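Local atomic coordinates of tryptophan--tRNA ligase (PDB entry 3A04), a protein that catalyses the ATP-dependent attachment of L-tryptophan to tRNA(Trp), releasing AMP and diphosphate, as a synthetase of the first aminoacyl-tRNA synthetase class. Residues 313-319 against 340-345; 85-89 against 308-312; 296-301 against 324-328. One frame throughout, in Å; residues are numbered along the deposited sequence.

Along the chain the six segments come in the order 85-89, 296-301, 308-312, 313-319, 324-328, 340-345. Contact 2 lies nearest the chain centre, its own centre about 10 Å away, and ties helix 85-99, whose first turn closes the 'HIGH' region, to helix 304-313. Contact 1 adjoins it, the two centres about 11 Å apart: Leu313 N lies 2.9 Å from Met308 O, a probable hydrogen bond, and Leu345 CD1 packs 3.6 Å from Phe85 CZ. The centre of contact 3 is about 16 Å from that of contact 1 and about 20 Å from that of contact 2; it shares helix 317-328 with contact 1. The helices 304-313, 317-328 and 334-364 thus connect the iron-sulfur site with the 'HIGH' helix.

Contact 1. Residues 313-319 against 340-345; sequences LMPDDGE and IAWEKL. With CD (cadmium ion), chain C.
The turn joining helix 304-313 to helix 317-328 sets Leu313 and Met314 against helix 334-364, the helix that carries the cadmium site on another face. Leu313 has the largest share of the buried surface, 103 of 332 Å², and its two methyl branches part over the helix: CD1 comes 4.0 Å from Ala341 CB, while CD2 meets Leu345 CD1 at the same separation. Its CB rests 3.9 Å from Lys344 CB. Met314, extended beyond CG (chi2 176°), crosses Ile340 at about a right angle and brings its CE methyl to 3.5 Å from Ile340 CG2. Lys344 bends at chi2 (-75°), which carries its aliphatic part past the Leu313 carbonyl, with Lys344 CD 3.6 Å from Leu313 O, and on to Glu319. There NZ and Glu319 OE2 form a salt bridge between side chains arriving from opposite directions; its exact length is doubtful, because OE2 is placed too close to a neighbour. The backbone of Glu319 is held by Asp316, the N-cap residue, whose OD2 accepts from Glu319 N at 3.1 Å, on the anti side of the carboxylate and slightly out of its plane. Away from this interface Glu343 chelates the cadmium ion, OE1 at 2.2 Å and OE2 at 2.6 Å, with Glu346 as the second ligand residue. Trp342 turns toward helix 272-280 and makes a cation-pi contact with Arg276. Leu313 thus packs on Ala341, Lys344 and Leu345, spaced i, i+3 and i+4 along helix 334-364, and Asp316 N-caps helix 317-328: a capped turn between two helices lying on a third.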
loop_
_atom_site.group_PDB
_atom_site.type_symbol
_atom_site.label_atom_id
_atom_site.label_comp_id
_atom_site.label_asym_id
_atom_site.label_seq_id
_atom_site.Cartn_x
_atom_site.Cartn_y
_atom_site.Cartn_z
ATOM N N LEU A 313 -0.200 33.547 22.827
ATOM C CA LEU A 313 -1.035 34.792 23.027
ATOM C C LEU A 313 -0.223 36.108 23.085
ATOM O O LEU A 313 -0.765 37.202 22.814
ATOM C CB LEU A 313 -1.921 34.672 24.301
ATOM C CG LEU A 313 -2.895 33.496 24.313
ATOM C CD1 LEU A 313 -3.642 33.375 25.672
ATOM C CD2 LEU A 313 -3.800 33.473 22.989
ATOM N N MET A 314 1.067 35.970 23.424
ATOM C CA MET A 314 1.970 37.110 23.560
ATOM C C MET A 314 3.235 36.944 22.698
ATOM O O MET A 314 4.267 36.552 23.220
ATOM C CB MET A 314 2.371 37.324 25.032
ATOM C CG MET A 314 1.205 37.747 25.907
ATOM S SD MET A 314 1.581 37.923 27.695
ATOM C CE MET A 314 -0.047 38.363 28.323
ATOM N N PRO A 315 3.125 37.193 21.377
ATOM C CA PRO A 315 4.289 37.122 20.507
ATOM C C PRO A 315 5.388 38.116 20.876
ATOM O O PRO A 315 6.555 37.937 20.462
ATOM C CB PRO A 315 3.731 37.486 19.137
ATOM C CG PRO A 315 2.365 38.095 19.424
ATOM C CD PRO A 315 1.890 37.317 20.584
ATOM N N ASP A 316 5.015 39.150 21.604
ATOM C CA ASP A 316 5.967 40.236 21.910
ATOM C C ASP A 316 6.797 39.772 23.093
ATOM O O ASP A 316 6.255 39.499 24.156
ATOM C CB ASP A 316 5.230 41.545 22.231
ATOM C CG ASP A 316 6.219 42.702 22.515
ATOM O OD1 ASP A 316 6.764 43.247 21.519
ATOM O OD2 ASP A 316 6.486 42.981 23.709
ATOM N N ASP A 317 8.108 39.625 22.905
ATOM C CA ASP A 317 8.976 39.102 23.995
ATOM C C ASP A 317 8.889 39.898 25.324
ATOM O O ASP A 317 8.822 39.293 26.443
ATOM C CB ASP A 317 10.443 38.962 23.549
ATOM C CG ASP A 317 10.683 37.809 22.566
ATOM O OD1 ASP A 317 9.754 37.018 22.260
ATOM O OD2 ASP A 317 11.824 37.713 22.049
ATOM N N GLY A 318 8.868 41.231 25.215
ATOM C CA GLY A 318 8.817 42.112 26.381
ATOM C C GLY A 318 7.590 41.849 27.198
ATOM O O GLY A 318 7.639 41.746 28.422
ATOM N N GLU A 319 6.461 41.687 26.504
ATOM C CA GLU A 319 5.178 41.544 27.173
ATOM C C GLU A 319 5.094 40.215 27.962
ATOM O O GLU A 319 4.613 40.161 29.101
ATOM C CB GLU A 319 4.104 41.623 26.085
ATOM C CG GLU A 319 2.705 41.477 26.581
ATOM C CD GLU A 319 1.659 42.002 25.576
ATOM O OE1 GLU A 319 1.952 42.247 24.382
ATOM O OE2 GLU A 319 0.522 42.197 26.015
ATOM N N ILE A 340 -5.999 38.836 31.636
ATOM C CA ILE A 340 -5.074 39.401 30.642
ATOM C C ILE A 340 -4.886 38.427 29.412
ATOM O O ILE A 340 -4.958 38.812 28.225
ATOM C CB ILE A 340 -3.694 39.710 31.308
ATOM C CG1 ILE A 340 -3.712 41.024 32.165
ATOM C CG2 ILE A 340 -2.545 39.980 30.249
ATOM C CD1 ILE A 340 -2.365 41.067 33.173
ATOM N N ALA A 341 -4.661 37.173 29.721
ATOM C CA ALA A 341 -4.494 36.142 28.662
ATOM C C ALA A 341 -5.826 36.024 27.932
ATOM O O ALA A 341 -5.830 35.957 26.706
ATOM C CB ALA A 341 -4.139 34.861 29.312
ATOM N N TRP A 342 -6.959 36.105 28.674
ATOM C CA TRP A 342 -8.265 35.975 28.017
ATOM C C TRP A 342 -8.479 37.051 27.001
ATOM O O TRP A 342 -8.952 36.765 25.874
ATOM C CB TRP A 342 -9.472 35.854 29.013
ATOM C CG TRP A 342 -10.705 36.132 28.244
ATOM C CD1 TRP A 342 -11.471 37.291 28.310
ATOM C CD2 TRP A 342 -11.246 35.353 27.152
ATOM N NE1 TRP A 342 -12.482 37.237 27.367
ATOM C CE2 TRP A 342 -12.373 36.066 26.647
ATOM C CE3 TRP A 342 -10.915 34.099 26.579
ATOM C CZ2 TRP A 342 -13.171 35.581 25.583
ATOM C CZ3 TRP A 342 -11.721 33.599 25.520
ATOM C CH2 TRP A 342 -12.848 34.348 25.037
ATOM N N GLU A 343 -8.115 38.318 27.325
ATOM C CA GLU A 343 -8.328 39.374 26.344
ATOM C C GLU A 343 -7.533 39.207 25.074
ATOM O O GLU A 343 -7.972 39.592 23.951
ATOM C CB GLU A 343 -8.070 40.800 26.957
ATOM C CG GLU A 343 -9.082 41.121 28.086
ATOM C CD GLU A 343 -10.544 41.340 27.621
ATOM O OE1 GLU A 343 -10.985 40.880 26.602
ATOM O OE2 GLU A 343 -11.327 41.976 28.291
ATOM N N LYS A 344 -6.340 38.627 25.220
ATOM C CA LYS A 344 -5.561 38.349 24.014
ATOM C C LYS A 344 -6.283 37.235 23.188
ATOM O O LYS A 344 -6.391 37.299 21.943
ATOM C CB LYS A 344 -4.200 37.794 24.448
ATOM C CG LYS A 344 -3.318 38.681 25.297
ATOM C CD LYS A 344 -2.729 39.733 24.421
ATOM C CE LYS A 344 -1.711 40.580 25.217
ATOM N NZ LYS A 344 -1.525 41.880 24.502
ATOM N N LEU A 345 -6.736 36.218 23.882
ATOM C CA LEU A 345 -7.400 35.058 23.221
ATOM C C LEU A 345 -8.765 35.451 22.555
ATOM O O LEU A 345 -9.104 35.052 21.494
ATOM C CB LEU A 345 -7.645 33.959 24.263
ATOM C CG LEU A 345 -8.349 32.660 23.790
ATOM C CD1 LEU A 345 -7.542 32.025 22.564
ATOM C CD2 LEU A 345 -8.458 31.646 24.986
HETATM CD CD CD C . -13.206 40.957 26.772
#

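Contact 2. Residues 85-89 against 308-312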
loop_
_atom_site.group_PDB
_atom_site.type_symbol
_atom_site.label_atom_id
_atom_site.label_comp_id
_atom_site.label_asym_id
_atom_site.label_seq_id
_atom_site.Cartn_x
_atom_site.Cartn_y
_atom_site.Cartn_z
ATOM N N PHE A 85 -5.097 24.328 19.733
ATOM C CA PHE A 85 -3.826 25.061 19.774
ATOM C C PHE A 85 -2.564 24.180 19.629
ATOM O O PHE A 85 -1.519 24.709 19.322
ATOM C CB PHE A 85 -3.765 25.900 21.092
ATOM C CG PHE A 85 -4.481 27.232 20.932
ATOM C CD1 PHE A 85 -5.865 27.311 20.910
ATOM C CD2 PHE A 85 -3.749 28.384 20.716
ATOM C CE1 PHE A 85 -6.495 28.613 20.705
ATOM C CE2 PHE A 85 -4.325 29.580 20.517
ATOM C CZ PHE A 85 -5.712 29.710 20.501
ATOM N N GLY A 86 -2.682 22.876 19.874
ATOM C CA GLY A 86 -1.574 21.925 19.530
ATOM C C GLY A 86 -1.364 21.979 18.005
ATOM O O GLY A 86 -0.267 22.124 17.513
ATOM N N HIS A 87 -2.450 21.909 17.250
ATOM C CA HIS A 87 -2.356 21.935 15.801
ATOM C C HIS A 87 -1.883 23.304 15.379
ATOM O O HIS A 87 -1.056 23.441 14.443
ATOM C CB HIS A 87 -3.710 21.605 15.127
ATOM C CG HIS A 87 -4.313 20.282 15.531
ATOM N ND1 HIS A 87 -5.529 20.171 16.187
ATOM C CD2 HIS A 87 -3.862 19.011 15.381
ATOM C CE1 HIS A 87 -5.816 18.890 16.382
ATOM N NE2 HIS A 87 -4.846 18.163 15.838
ATOM N N LYS A 88 -2.364 24.375 16.042
ATOM C CA LYS A 88 -1.941 25.690 15.608
ATOM C C LYS A 88 -0.429 25.880 15.663
ATOM O O LYS A 88 0.123 26.626 14.823
ATOM C CB LYS A 88 -2.662 26.813 16.462
ATOM C CG LYS A 88 -2.068 28.229 16.322
ATOM C CD LYS A 88 -2.997 29.276 17.065
ATOM C CE LYS A 88 -2.441 30.727 17.019
ATOM N NZ LYS A 88 -1.061 30.704 17.484
ATOM N N LEU A 89 0.203 25.313 16.695
ATOM C CA LEU A 89 1.668 25.460 16.829
ATOM C C LEU A 89 2.363 24.901 15.595
ATOM O O LEU A 89 3.361 25.481 15.106
ATOM C CB LEU A 89 2.142 24.663 18.049
ATOM C CG LEU A 89 3.639 24.650 18.364
ATOM C CD1 LEU A 89 4.064 26.053 18.584
ATOM C CD2 LEU A 89 3.864 23.812 19.607
ATOM N N MET A 308 0.357 29.239 27.578
ATOM C CA MET A 308 -0.485 29.796 26.518
ATOM C C MET A 308 0.085 31.164 26.065
ATOM O O MET A 308 0.127 31.470 24.884
ATOM C CB MET A 308 -1.923 30.045 27.042
ATOM C CG MET A 308 -2.828 28.801 26.992
ATOM S SD MET A 308 -3.248 28.250 25.311
ATOM C CE MET A 308 -4.349 29.494 24.637
ATOM N N ASP A 309 0.456 32.037 27.013
ATOM C CA ASP A 309 1.106 33.327 26.623
ATOM C C ASP A 309 2.395 33.123 25.850
ATOM O O ASP A 309 2.646 33.754 24.847
ATOM C CB ASP A 309 1.450 34.141 27.911
ATOM C CG ASP A 309 0.206 34.710 28.585
ATOM O OD1 ASP A 309 -0.809 34.878 27.900
ATOM O OD2 ASP A 309 0.243 34.953 29.798
ATOM N N LEU A 310 3.216 32.190 26.327
ATOM C CA LEU A 310 4.534 31.970 25.718
ATOM C C LEU A 310 4.438 31.340 24.282
ATOM O O LEU A 310 5.238 31.689 23.369
ATOM C CB LEU A 310 5.316 31.008 26.662
ATOM C CG LEU A 310 6.823 30.928 26.298
ATOM C CD1 LEU A 310 7.674 32.183 26.724
ATOM C CD2 LEU A 310 7.339 29.614 26.832
ATOM N N TYR A 311 3.473 30.416 24.088
ATOM C CA TYR A 311 3.417 29.638 22.822
ATOM C C TYR A 311 2.583 30.360 21.776
ATOM O O TYR A 311 2.823 30.166 20.586
ATOM C CB TYR A 311 2.793 28.248 23.036
ATOM C CG TYR A 311 3.735 27.183 23.447
ATOM C CD1 TYR A 311 4.385 27.264 24.663
ATOM C CD2 TYR A 311 4.038 26.105 22.584
ATOM C CE1 TYR A 311 5.318 26.273 25.062
ATOM C CE2 TYR A 311 4.930 25.102 22.982
ATOM C CZ TYR A 311 5.545 25.196 24.225
ATOM O OH TYR A 311 6.433 24.251 24.661
ATOM N N HIS A 312 1.620 31.171 22.225
ATOM C CA HIS A 312 0.609 31.808 21.341
ATOM C C HIS A 312 0.220 33.240 21.604
ATOM O O HIS A 312 0.136 34.010 20.668
ATOM C CB HIS A 312 -0.711 31.011 21.385
ATOM C CG HIS A 312 -0.519 29.564 21.031
ATOM N ND1 HIS A 312 -0.327 29.164 19.728
ATOM C CD2 HIS A 312 -0.412 28.450 21.804
ATOM C CE1 HIS A 312 -0.164 27.844 19.703
ATOM N NE2 HIS A 312 -0.199 27.392 20.952
HETATM O O HOH W 1 0.690 24.273 21.295
HETATM O O HOH W 2 0.718 33.094 18.002
#
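His312 turns its ring toward Phe85 and Lys88 because CG stands anti to its own carbonyl carbon (chi1 -56°), and Lys88 reaches that ring as an extended chain that bends only at its last torsion (chi4 -52°). The two meet where the helix opening with the end of the 'HIGH' region, a signature motif of this synthetase class, lies beside helix 304-313; the axes of the two short segments approach to 11.4 Å, a gap that these side chains bridge. Lys88 NZ donates to His312 ND1 over 2.8 Å, close to the imidazole plane, and forms a salt bridge with Asp92 as well. Phe85 approaches the same ring from another direction: its CD2 edge lies over the centre of one imidazole face, with centroids 4.8 Å apart and planes at 84°, an edge-to-face stack. The imidazole is therefore held at an edge by the ammonium group and over a face by the phenyl edge, which probably restrict its rotation. Water 1 donates to Phe85 O and lies at the NE2 edge of His312, while water 2 accepts from Lys88 NZ and donates to His312 O. An alanine at His312 removes the imidazole, which is likely to leave Lys88 NZ leaning on Asp92 and water and the Phe85 edge without the face it packs on. The phenyl ring has a further partner in Met308, whose chain folds at chi2 and chi3 to bring CE over the ring, a CH-pi contact 4.1 Å from the Phe85 centroid. Met308 SD makes the more distant Met-aromatic contact, 5.0 Å from the same Phe85 centroid. Beside this cluster, Leu89 CD2 meets the edge of the Tyr311 ring at CD2, 3.8 Å away.

Contact 3. Residues 296-301 against 324-328. With SF4 (iron/sulfur cluster), chain B.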
loop_
_atom_site.group_PDB
_atom_site.type_symbol
_atom_site.label_atom_id
_atom_site.label_comp_id
_atom_site.label_asym_id
_atom_site.label_seq_id
_atom_site.Cartn_x
_atom_site.Cartn_y
_atom_site.Cartn_z
ATOM N N LEU A 296 5.390 35.282 48.056
ATOM C CA LEU A 296 6.330 34.404 47.323
ATOM C C LEU A 296 6.330 34.575 45.792
ATOM O O LEU A 296 7.347 34.264 45.113
ATOM C CB LEU A 296 6.022 32.942 47.644
ATOM C CG LEU A 296 6.891 32.172 48.651
ATOM C CD1 LEU A 296 6.023 31.099 49.311
ATOM C CD2 LEU A 296 8.161 31.567 47.985
ATOM N N GLY A 297 5.191 35.051 45.270
ATOM C CA GLY A 297 4.916 35.039 43.827
ATOM C C GLY A 297 4.477 33.667 43.308
ATOM O O GLY A 297 4.146 32.762 44.085
ATOM N N GLY A 298 4.460 33.513 41.988
ATOM C CA GLY A 298 4.006 32.272 41.411
ATOM C C GLY A 298 5.085 31.461 40.724
ATOM O O GLY A 298 6.293 31.820 40.723
ATOM N N VAL A 299 4.649 30.355 40.120
ATOM C CA VAL A 299 5.569 29.467 39.467
ATOM C C VAL A 299 5.159 29.308 37.967
ATOM O O VAL A 299 4.405 28.393 37.613
ATOM C CB VAL A 299 5.668 28.106 40.257
ATOM C CG1 VAL A 299 6.732 27.127 39.630
ATOM C CG2 VAL A 299 5.954 28.384 41.802
ATOM N N PRO A 300 5.634 30.238 37.105
ATOM C CA PRO A 300 5.283 30.198 35.660
ATOM C C PRO A 300 5.748 28.917 34.935
ATOM O O PRO A 300 5.058 28.445 34.034
ATOM C CB PRO A 300 5.992 31.454 35.080
ATOM C CG PRO A 300 6.069 32.443 36.267
ATOM C CD PRO A 300 6.356 31.492 37.465
ATOM N N GLU A 301 6.904 28.381 35.339
ATOM C CA GLU A 301 7.465 27.101 34.827
ATOM C C GLU A 301 6.444 25.938 34.793
ATOM O O GLU A 301 6.528 25.065 33.938
ATOM C CB GLU A 301 8.715 26.681 35.642
ATOM C CG GLU A 301 9.967 27.543 35.408
ATOM C CD GLU A 301 9.948 28.944 36.099
ATOM O OE1 GLU A 301 9.069 29.220 36.949
ATOM O OE2 GLU A 301 10.849 29.776 35.799
ATOM N N TYR A 324 6.152 37.059 33.291
ATOM C CA TYR A 324 6.996 36.147 34.055
ATOM C C TYR A 324 7.567 36.854 35.317
ATOM O O TYR A 324 7.490 36.332 36.437
ATOM C CB TYR A 324 8.146 35.657 33.162
ATOM C CG TYR A 324 9.088 34.710 33.843
ATOM C CD1 TYR A 324 8.774 33.355 33.931
ATOM C CD2 TYR A 324 10.301 35.157 34.401
ATOM C CE1 TYR A 324 9.616 32.439 34.534
ATOM C CE2 TYR A 324 11.178 34.241 35.026
ATOM C CZ TYR A 324 10.822 32.881 35.092
ATOM O OH TYR A 324 11.619 31.947 35.708
ATOM N N THR A 325 8.168 38.023 35.075
ATOM C CA THR A 325 8.792 38.874 36.095
ATOM C C THR A 325 7.757 39.191 37.179
ATOM O O THR A 325 7.945 38.833 38.341
ATOM C CB THR A 325 9.366 40.146 35.390
ATOM O OG1 THR A 325 10.503 39.768 34.584
ATOM C CG2 THR A 325 9.714 41.304 36.366
ATOM N N SER A 326 6.636 39.798 36.783
ATOM C CA SER A 326 5.558 40.146 37.712
ATOM C C SER A 326 5.063 38.996 38.567
ATOM O O SER A 326 4.960 39.133 39.801
ATOM C CB SER A 326 4.403 40.867 37.002
ATOM O OG SER A 326 4.933 41.901 36.186
ATOM N N CYS A 327 4.748 37.859 37.933
ATOM C CA CYS A 327 4.392 36.661 38.680
ATOM C C CYS A 327 5.533 36.195 39.608
ATOM O O CYS A 327 5.279 35.752 40.723
ATOM C CB CYS A 327 4.044 35.521 37.725
ATOM S SG CYS A 327 3.778 33.972 38.569
ATOM N N ARG A 328 6.773 36.254 39.137
ATOM C CA ARG A 328 7.909 35.821 39.965
ATOM C C ARG A 328 8.323 36.861 41.024
ATOM O O ARG A 328 9.119 36.546 41.908
ATOM C CB ARG A 328 9.121 35.467 39.119
ATOM C CG ARG A 328 8.973 34.140 38.405
ATOM C CD ARG A 328 10.310 33.480 38.238
ATOM N NE ARG A 328 10.916 33.141 39.522
ATOM C CZ ARG A 328 12.213 32.891 39.702
ATOM N NH1 ARG A 328 13.065 32.938 38.676
ATOM N NH2 ARG A 328 12.652 32.593 40.927
HETATM FE FE1 SF4 B . -0.100 34.092 35.808
HETATM FE FE2 SF4 B . 1.867 33.374 37.584
HETATM FE FE3 SF4 B . -0.758 32.732 38.074
HETATM FE FE4 SF4 B . 0.525 31.556 35.962
HETATM S S1 SF4 B . 1.077 31.376 38.275
HETATM S S2 SF4 B . -1.578 32.403 35.939
HETATM S S3 SF4 B . 1.912 33.149 35.248
HETATM S S4 SF4 B . 0.178 34.861 38.037
#
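Loop 296-301 packs against Cys327, a ligand of the iron-sulfur cluster, through Gly298 and Pro300. Cys327 SG binds the iron atom FE2 of the cluster at 2.2 Å. Cys327 O accepts from Gly298 N at 2.7 Å in a nearly straight bond (166° at the hydrogen), although the donor sits above the carbonyl plane and not on a lone pair. Gly298 CA lies only 3.3 Å from Cys327 SG, and a side chain there would collide with the sulfur, so the approach depends on glycine. Pro300 wedges in beside the thiolate: its CG is 3.6 Å from Cys327 SG, and its CB is 3.6 Å from Tyr324 CD1. Arg328 CG covers one face of the Tyr324 ring, offset toward the rim. Tyr324 OH donates to Glu301 OE2, which arrives at the ring edge with the carboxylate turned 72° from the ring; the modelled separation is implausibly short and its value doubtful. Cys303, Cys334 and Cys337 also line the cluster pocket. The loop runs from helix 290-296 to helix 304-313, pairs its backbone with Gly285 through Val299, and lies across the last turn of helix 317-328.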